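Local coordinates for VC0179-like protein (Escherichia coli, PDB 4XJ6) that probably joins ATP and GTP into cyclic GMP-AMP, acting as a magnesium-dependent bacterial homologue of cyclic GMP-AMP synthase, at residues A[38-43]-A[164-169]; A[42-47]-A[156-161]; A[374-379]-A[386-391]. All coordinates share one frame; numbering follows the deposited sequence.

In the fold
Interactions 1 and 2 fasten the same pair of elements, helix 24-57 and helix 149-166, and their centres lie only 8 Å apart. Interaction 2 is the buried part, where small apolar groups let the helices come close. Interaction 1 lies at the surface, where the backbones are farther apart and a charged pair spans the gap. A probable hydrogen bond between Thr41 and Ser159 links the two. Interaction 3 lies on the opposite side of the chain's centre, about 33 Å from interaction 2 between nearest atoms. It is mostly buried and joins two consecutive helices near the C-terminus through alanine packing, with a lysine chain along its margin.

Interaction 1. Residues A[38-43]-A[164-169]; sequences RERTRD and EAENDG
A surface salt bridge between Arg40 and Glu166, the latter in the last turn of its helix, ties the long helix 24-57 to helix 149-166, which belongs to the nucleotidyltransferase domain. The backbones are well apart here, with Arg40 CA 11.6 Å from Glu166 CA, a gap that two long side chains bridge. Arg40 starts with CG anti to its own nitrogen (chi1 177°) and then bends at both chi2 and chi3, which turns the guanidinium toward the end of the other helix. Glu166 answers with a chain extended beyond CG.

Both terminal nitrogens of the arginine close on one carboxylate oxygen. Arg40 NH2 donates to Glu166 OE1 at 2.9 Å, while Arg40 NH1 reaches the same Glu166 OE1 at 3.1 Å. The oxygen stays close to the guanidinium plane, at its end-on edge, yet the two flat groups are turned 72° against each other. This is therefore a forked grip on a single atom, unlike the side-by-side pairing in which each nitrogen takes its own oxygen. NH2 comes in on the syn side, near the carboxylate plane; NH1 approaches from well above that plane, 58° out of it.

Ser162 OG is a further hydrogen-bond partner of Arg40 NH1 and helps to fix the guanidinium, while the arginine side chain packs on Ser159, through its CG, and on Leu163. Glu166 also touches Tyr76. A carboxylate near the C-terminal end of a helix would be expected to feel an unfavourable helix dipole, which the arginine may partly offset. Asn167 is the first residue to leave helical angles, so the pair marks where helix 149-166 ends: an interhelical salt bridge at a helix C-terminus, bordering the buried helix-helix packing of the nucleotidyltransferase fold.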
# COMPACT_ATOMS: atom_id res chain seq x y z
N ARG A 38 -12.18 -1.07 10.31
CA ARG A 38 -13.24 -1.78 9.61
C ARG A 38 -14.58 -1.62 10.32
O ARG A 38 -15.59 -1.31 9.69
CB ARG A 38 -12.89 -3.26 9.47
CG ARG A 38 -11.73 -3.55 8.53
CD ARG A 38 -11.58 -5.04 8.27
NE ARG A 38 -10.53 -5.32 7.28
CZ ARG A 38 -10.29 -6.52 6.75
NH1 ARG A 38 -11.03 -7.56 7.11
NH2 ARG A 38 -9.32 -6.67 5.86
N GLU A 39 -14.57 -1.83 11.63
CA GLU A 39 -15.79 -1.74 12.44
C GLU A 39 -16.38 -0.34 12.43
O GLU A 39 -17.59 -0.17 12.40
CB GLU A 39 -15.50 -2.19 13.87
CG GLU A 39 -15.22 -3.68 14.01
CD GLU A 39 -14.52 -4.03 15.31
OE1 GLU A 39 -14.15 -3.09 16.05
OE2 GLU A 39 -14.36 -5.23 15.60
N ARG A 40 -15.50 0.66 12.46
CA ARG A 40 -15.94 2.05 12.42
C ARG A 40 -16.56 2.41 11.07
O ARG A 40 -17.58 3.09 11.01
CB ARG A 40 -14.77 2.99 12.73
CG ARG A 40 -15.11 4.46 12.65
CD ARG A 40 -16.27 4.80 13.57
NE ARG A 40 -15.98 4.48 14.97
CZ ARG A 40 -15.49 5.34 15.85
NH1 ARG A 40 -15.23 6.59 15.48
NH2 ARG A 40 -15.26 4.96 17.10
N THR A 41 -15.94 1.93 9.99
CA THR A 41 -16.46 2.17 8.65
C THR A 41 -17.79 1.45 8.45
O THR A 41 -18.69 1.96 7.78
CB THR A 41 -15.46 1.71 7.58
OG1 THR A 41 -14.23 2.42 7.75
CG2 THR A 41 -16.01 1.98 6.18
N ARG A 42 -17.91 0.26 9.04
CA ARG A 42 -19.17 -0.47 9.03
C ARG A 42 -20.26 0.35 9.72
O ARG A 42 -21.36 0.50 9.19
CB ARG A 42 -19.03 -1.82 9.73
CG ARG A 42 -18.62 -2.95 8.81
CD ARG A 42 -18.78 -4.30 9.49
NE ARG A 42 -17.63 -4.65 10.33
CZ ARG A 42 -16.66 -5.47 9.95
NH1 ARG A 42 -16.69 -6.03 8.75
NH2 ARG A 42 -15.65 -5.73 10.77
N ASP A 43 -19.93 0.88 10.89
CA ASP A 43 -20.83 1.74 11.64
C ASP A 43 -21.28 2.95 10.82
O ASP A 43 -22.47 3.24 10.72
CB ASP A 43 -20.17 2.21 12.94
CG ASP A 43 -20.06 1.10 13.97
OD1 ASP A 43 -20.79 0.10 13.85
OD2 ASP A 43 -19.24 1.24 14.90
N GLU A 164 -9.74 9.88 14.27
CA GLU A 164 -8.81 10.97 14.56
C GLU A 164 -9.27 11.80 15.75
O GLU A 164 -8.51 12.06 16.68
CB GLU A 164 -8.65 11.87 13.34
CG GLU A 164 -7.90 13.16 13.61
CD GLU A 164 -7.78 14.04 12.39
OE1 GLU A 164 -8.81 14.59 11.94
OE2 GLU A 164 -6.66 14.18 11.86
N ALA A 165 -10.54 12.20 15.72
CA ALA A 165 -11.10 13.08 16.73
C ALA A 165 -11.21 12.40 18.10
O ALA A 165 -11.05 13.05 19.13
CB ALA A 165 -12.47 13.58 16.30
N GLU A 166 -11.48 11.10 18.09
CA GLU A 166 -11.71 10.37 19.33
C GLU A 166 -10.44 9.77 19.93
O GLU A 166 -10.44 9.31 21.07
CB GLU A 166 -12.74 9.27 19.10
CG GLU A 166 -14.16 9.78 18.88
CD GLU A 166 -15.13 8.67 18.56
OE1 GLU A 166 -14.69 7.51 18.41
OE2 GLU A 166 -16.35 8.95 18.46
N ASN A 167 -9.35 9.77 19.17
CA ASN A 167 -8.10 9.16 19.63
C ASN A 167 -6.89 10.07 19.45
O ASN A 167 -6.72 10.67 18.39
CB ASN A 167 -7.86 7.83 18.92
CG ASN A 167 -9.00 6.84 19.11
OD1 ASN A 167 -9.07 6.15 20.13
ND2 ASN A 167 -9.90 6.77 18.14
N ASP A 168 -6.07 10.16 20.49
CA ASP A 168 -4.81 10.89 20.41
C ASP A 168 -3.77 10.04 19.69
O ASP A 168 -3.67 8.84 19.94
CB ASP A 168 -4.31 11.28 21.80
CG ASP A 168 -5.28 12.18 22.54
OD1 ASP A 168 -5.16 13.42 22.41
OD2 ASP A 168 -6.15 11.66 23.27
N GLY A 169 -2.99 10.66 18.81
CA GLY A 169 -1.98 9.94 18.05
C GLY A 169 -2.53 9.44 16.72
O GLY A 169 -1.79 8.98 15.86

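Interaction 2. Residues A[42-47]-A[156-161]; sequences RDVFQE and VDTSLK
Val44 of helix 24-57 turns its side chain toward Thr158 and Ser159 of helix 149-166, and its two methyls carry the contact. From CB, which points toward the other helix, the chain forks. CG1, anti to the valine's nitrogen (chi1 168°), goes to the threonine: Val44 CG1 lies 3.7 Å from Thr158 CG2, and Val44 CG1 is 3.9 Å from Thr158 CB. CG2 takes the other branch, beside the valine nitrogen, and touches both residues. Val44 CG2 meets Thr158 CG2 at 3.8 Å, and it also rests on the serine backbone, with Val44 CG2 to Ser159 CA again 3.8 Å. The serine CB is a little more distant.

The residue types suit this closeness. A beta-branched valine offers two methyls on a short stalk, and threonine presents one methyl to them while its hydroxyl is occupied within its own helix, OG1 bonding to Leu154 O. Serine adds little bulk, so the backbones come within 6.2 Å between Val44 CA and Ser159 CA. Its buried hydroxyl is satisfied by Thr41 OG1, one turn before Val44.

Helix 149-166 thus lies between helix 24-57 and strands of the sheet. Val44 and its helix cover the side that bears Thr158 and Ser159, whereas Val156 and Leu160 pack on Val192 of strand 188-198, and Leu160 also touches Phe172 of strand 170-174. Phe45, next to the contact, touches Met194, so helix 24-57 also contacts strand 188-198.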
# COMPACT_ATOMS: atom_id res chain seq x y z
N ARG A 42 -17.91 0.26 9.04
CA ARG A 42 -19.17 -0.47 9.03
C ARG A 42 -20.26 0.35 9.72
O ARG A 42 -21.36 0.50 9.19
CB ARG A 42 -19.03 -1.82 9.73
CG ARG A 42 -18.62 -2.95 8.81
CD ARG A 42 -18.78 -4.30 9.49
NE ARG A 42 -17.63 -4.65 10.33
CZ ARG A 42 -16.66 -5.47 9.95
NH1 ARG A 42 -16.69 -6.03 8.75
NH2 ARG A 42 -15.65 -5.73 10.77
N ASP A 43 -19.93 0.88 10.89
CA ASP A 43 -20.83 1.74 11.64
C ASP A 43 -21.28 2.95 10.82
O ASP A 43 -22.47 3.24 10.72
CB ASP A 43 -20.17 2.21 12.94
CG ASP A 43 -20.06 1.10 13.97
OD1 ASP A 43 -20.79 0.10 13.85
OD2 ASP A 43 -19.24 1.24 14.90
N VAL A 44 -20.31 3.65 10.24
CA VAL A 44 -20.58 4.85 9.45
C VAL A 44 -21.52 4.54 8.28
O VAL A 44 -22.49 5.26 8.05
CB VAL A 44 -19.27 5.46 8.89
CG1 VAL A 44 -19.57 6.51 7.83
CG2 VAL A 44 -18.44 6.05 10.03
N PHE A 45 -21.22 3.46 7.56
CA PHE A 45 -22.06 3.03 6.45
C PHE A 45 -23.46 2.66 6.93
O PHE A 45 -24.44 2.98 6.27
CB PHE A 45 -21.41 1.84 5.72
CG PHE A 45 -20.59 2.24 4.53
CD1 PHE A 45 -19.34 2.82 4.69
CD2 PHE A 45 -21.06 2.02 3.25
CE1 PHE A 45 -18.58 3.18 3.59
CE2 PHE A 45 -20.30 2.38 2.15
CZ PHE A 45 -19.06 2.96 2.32
N GLN A 46 -23.54 1.99 8.08
CA GLN A 46 -24.83 1.62 8.66
C GLN A 46 -25.64 2.86 9.04
O GLN A 46 -26.83 2.95 8.75
CB GLN A 46 -24.64 0.72 9.88
CG GLN A 46 -25.93 0.46 10.65
CD GLN A 46 -25.74 -0.46 11.84
OE1 GLN A 46 -25.57 -1.67 11.68
NE2 GLN A 46 -25.77 0.10 13.04
N GLU A 47 -24.97 3.80 9.70
CA GLU A 47 -25.60 5.06 10.10
C GLU A 47 -26.10 5.83 8.89
O GLU A 47 -27.20 6.39 8.91
CB GLU A 47 -24.62 5.92 10.91
CG GLU A 47 -24.28 5.36 12.28
CD GLU A 47 -23.23 6.18 13.00
OE1 GLU A 47 -22.37 6.78 12.32
OE2 GLU A 47 -23.26 6.22 14.25
N VAL A 156 -15.82 7.27 3.95
CA VAL A 156 -14.50 6.83 4.37
C VAL A 156 -13.85 7.90 5.23
O VAL A 156 -13.28 7.61 6.29
CB VAL A 156 -13.59 6.51 3.16
CG1 VAL A 156 -12.16 6.31 3.61
CG2 VAL A 156 -14.10 5.28 2.43
N ASP A 157 -13.95 9.15 4.77
CA ASP A 157 -13.42 10.28 5.52
C ASP A 157 -14.08 10.38 6.89
O ASP A 157 -13.41 10.63 7.88
CB ASP A 157 -13.64 11.58 4.74
CG ASP A 157 -12.73 11.70 3.53
OD1 ASP A 157 -11.86 10.83 3.36
OD2 ASP A 157 -12.88 12.67 2.77
N THR A 158 -15.39 10.17 6.93
CA THR A 158 -16.13 10.17 8.18
C THR A 158 -15.56 9.17 9.18
O THR A 158 -15.36 9.49 10.35
CB THR A 158 -17.62 9.84 7.95
OG1 THR A 158 -18.22 10.88 7.17
CG2 THR A 158 -18.36 9.74 9.27
N SER A 159 -15.27 7.96 8.69
CA SER A 159 -14.73 6.91 9.54
C SER A 159 -13.38 7.28 10.14
O SER A 159 -13.17 7.17 11.34
CB SER A 159 -14.60 5.61 8.74
OG SER A 159 -14.07 4.58 9.54
N LEU A 160 -12.45 7.72 9.29
CA LEU A 160 -11.09 8.01 9.72
C LEU A 160 -11.00 9.29 10.55
O LEU A 160 -10.22 9.37 11.49
CB LEU A 160 -10.17 8.09 8.51
CG LEU A 160 -10.16 6.85 7.62
CD1 LEU A 160 -9.21 7.01 6.45
CD2 LEU A 160 -9.83 5.59 8.43
N LYS A 161 -11.81 10.29 10.19
CA LYS A 161 -11.83 11.54 10.94
C LYS A 161 -12.49 11.37 12.30
O LYS A 161 -12.16 12.09 13.25
CB LYS A 161 -12.56 12.63 10.15
CG LYS A 161 -11.73 13.22 9.01
CD LYS A 161 -12.53 14.22 8.20
CE LYS A 161 -11.77 15.52 8.03
NZ LYS A 161 -11.85 16.05 6.64

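Interaction 3. Residues A[374-379]-A[386-391]; sequences LAAEQS and LRKINE
Ala375 O receives the hydroxyl of Ser379, a residue that also rests against Lys388 across the contact. Ser379 OG donates to Ala375 O at 2.8 Å, tilted 31° from the carbonyl plane, and Gln378 N adds a weak bond to that oxygen. The serine hydroxyl thereby takes up a carbonyl left at the end of helix 357-377, in the place a further helical N-H would fill. Serine suits the turn because its short chain can reach back to the carbonyl of Ala375; Ser379 OG also lies 4.1 Å from Lys388 CB.

The packing itself rests on alanines, which let the backbones approach to 5.1 Å between Ala376 CA and Lys388 CA. Ala376 CB fits against the start of Ile389, 3.7 Å from Ile389 N and 3.8 Å from Ile389 CB. Lys388 lays its aliphatic part alongside: Lys388 CG touches Ala376 N at 3.7 Å, and Ala375 CB meets Lys388 CG and CE. Bending at chi2 (60°) then carries its ammonium away, to a weak salt bridge with Glu391 of its own helix.

Helices 357-377 and 382-393 run roughly antiparallel, joined by a short turn, in the C-terminal domain. The N-terminal end of the chain packs against the pair: Phe5 touches both Ala376 and Ile389, and Tyr8 and Tyr9 of helix 6-10 lie on Ile389.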
# COMPACT_ATOMS: atom_id res chain seq x y z
N LEU A 374 29.73 -4.60 -3.19
CA LEU A 374 31.03 -5.14 -3.60
C LEU A 374 32.16 -4.67 -2.70
O LEU A 374 33.13 -5.39 -2.48
CB LEU A 374 31.32 -4.76 -5.05
CG LEU A 374 30.58 -5.59 -6.10
CD1 LEU A 374 30.54 -4.82 -7.39
CD2 LEU A 374 31.27 -6.93 -6.29
N ALA A 375 32.03 -3.45 -2.18
CA ALA A 375 33.01 -2.91 -1.24
C ALA A 375 32.94 -3.69 0.06
O ALA A 375 33.96 -4.00 0.67
CB ALA A 375 32.76 -1.43 -1.00
N ALA A 376 31.72 -4.01 0.47
CA ALA A 376 31.47 -4.83 1.65
C ALA A 376 32.10 -6.20 1.48
O ALA A 376 32.80 -6.70 2.36
CB ALA A 376 29.98 -4.95 1.91
N GLU A 377 31.83 -6.81 0.32
CA GLU A 377 32.37 -8.12 -0.04
C GLU A 377 33.89 -8.15 0.02
O GLU A 377 34.49 -9.17 0.38
CB GLU A 377 31.87 -8.48 -1.44
CG GLU A 377 32.57 -9.66 -2.08
CD GLU A 377 31.98 -10.01 -3.43
OE1 GLU A 377 30.74 -10.17 -3.53
OE2 GLU A 377 32.76 -10.12 -4.40
N GLN A 378 34.52 -7.03 -0.32
CA GLN A 378 35.97 -6.96 -0.41
C GLN A 378 36.59 -6.18 0.75
O GLN A 378 37.78 -5.85 0.72
CB GLN A 378 36.38 -6.34 -1.75
CG GLN A 378 36.10 -7.23 -2.94
CD GLN A 378 36.06 -6.47 -4.25
OE1 GLN A 378 35.20 -5.60 -4.45
NE2 GLN A 378 36.98 -6.78 -5.15
N SER A 379 35.78 -5.87 1.76
CA SER A 379 36.29 -5.24 2.98
C SER A 379 37.32 -6.14 3.64
O SER A 379 37.16 -7.36 3.68
CB SER A 379 35.15 -4.93 3.95
OG SER A 379 34.26 -3.97 3.41
N LEU A 386 30.37 -5.34 7.61
CA LEU A 386 29.04 -5.10 8.16
C LEU A 386 28.65 -3.64 8.05
O LEU A 386 27.56 -3.32 7.56
CB LEU A 386 28.98 -5.55 9.62
CG LEU A 386 27.69 -5.19 10.36
CD1 LEU A 386 26.49 -5.88 9.72
CD2 LEU A 386 27.80 -5.54 11.83
N ARG A 387 29.53 -2.75 8.51
CA ARG A 387 29.29 -1.32 8.43
C ARG A 387 29.09 -0.84 6.99
O ARG A 387 28.37 0.12 6.74
CB ARG A 387 30.46 -0.54 9.05
CG ARG A 387 30.56 -0.65 10.57
CD ARG A 387 31.50 0.42 11.11
NE ARG A 387 32.76 0.44 10.38
CZ ARG A 387 33.85 -0.23 10.75
NH1 ARG A 387 33.83 -0.96 11.85
NH2 ARG A 387 34.95 -0.15 10.02
N LYS A 388 29.74 -1.52 6.05
CA LYS A 388 29.68 -1.12 4.66
C LYS A 388 28.35 -1.51 4.02
O LYS A 388 27.69 -0.69 3.39
CB LYS A 388 30.83 -1.73 3.87
CG LYS A 388 31.13 -0.99 2.58
CD LYS A 388 31.50 0.45 2.89
CE LYS A 388 31.38 1.33 1.66
NZ LYS A 388 31.86 2.72 1.92
N ILE A 389 27.96 -2.77 4.18
CA ILE A 389 26.71 -3.27 3.60
C ILE A 389 25.51 -2.65 4.32
O ILE A 389 24.41 -2.59 3.76
CB ILE A 389 26.63 -4.81 3.66
CG1 ILE A 389 25.48 -5.32 2.80
CG2 ILE A 389 26.49 -5.28 5.10
CD1 ILE A 389 25.51 -6.81 2.56
N ASN A 390 25.72 -2.19 5.55
CA ASN A 390 24.67 -1.52 6.31
C ASN A 390 24.49 -0.07 5.86
O ASN A 390 23.61 0.63 6.35
CB ASN A 390 24.98 -1.56 7.81
CG ASN A 390 24.51 -2.86 8.45
OD1 ASN A 390 23.99 -3.75 7.78
ND2 ASN A 390 24.71 -2.97 9.76
N GLU A 391 25.33 0.38 4.93
CA GLU A 391 25.12 1.68 4.31
C GLU A 391 24.01 1.55 3.28
O GLU A 391 23.39 2.54 2.89
CB GLU A 391 26.40 2.20 3.67
CG GLU A 391 27.50 2.53 4.66
CD GLU A 391 28.77 2.99 3.99
OE1 GLU A 391 28.69 3.51 2.85
OE2 GLU A 391 29.86 2.82 4.58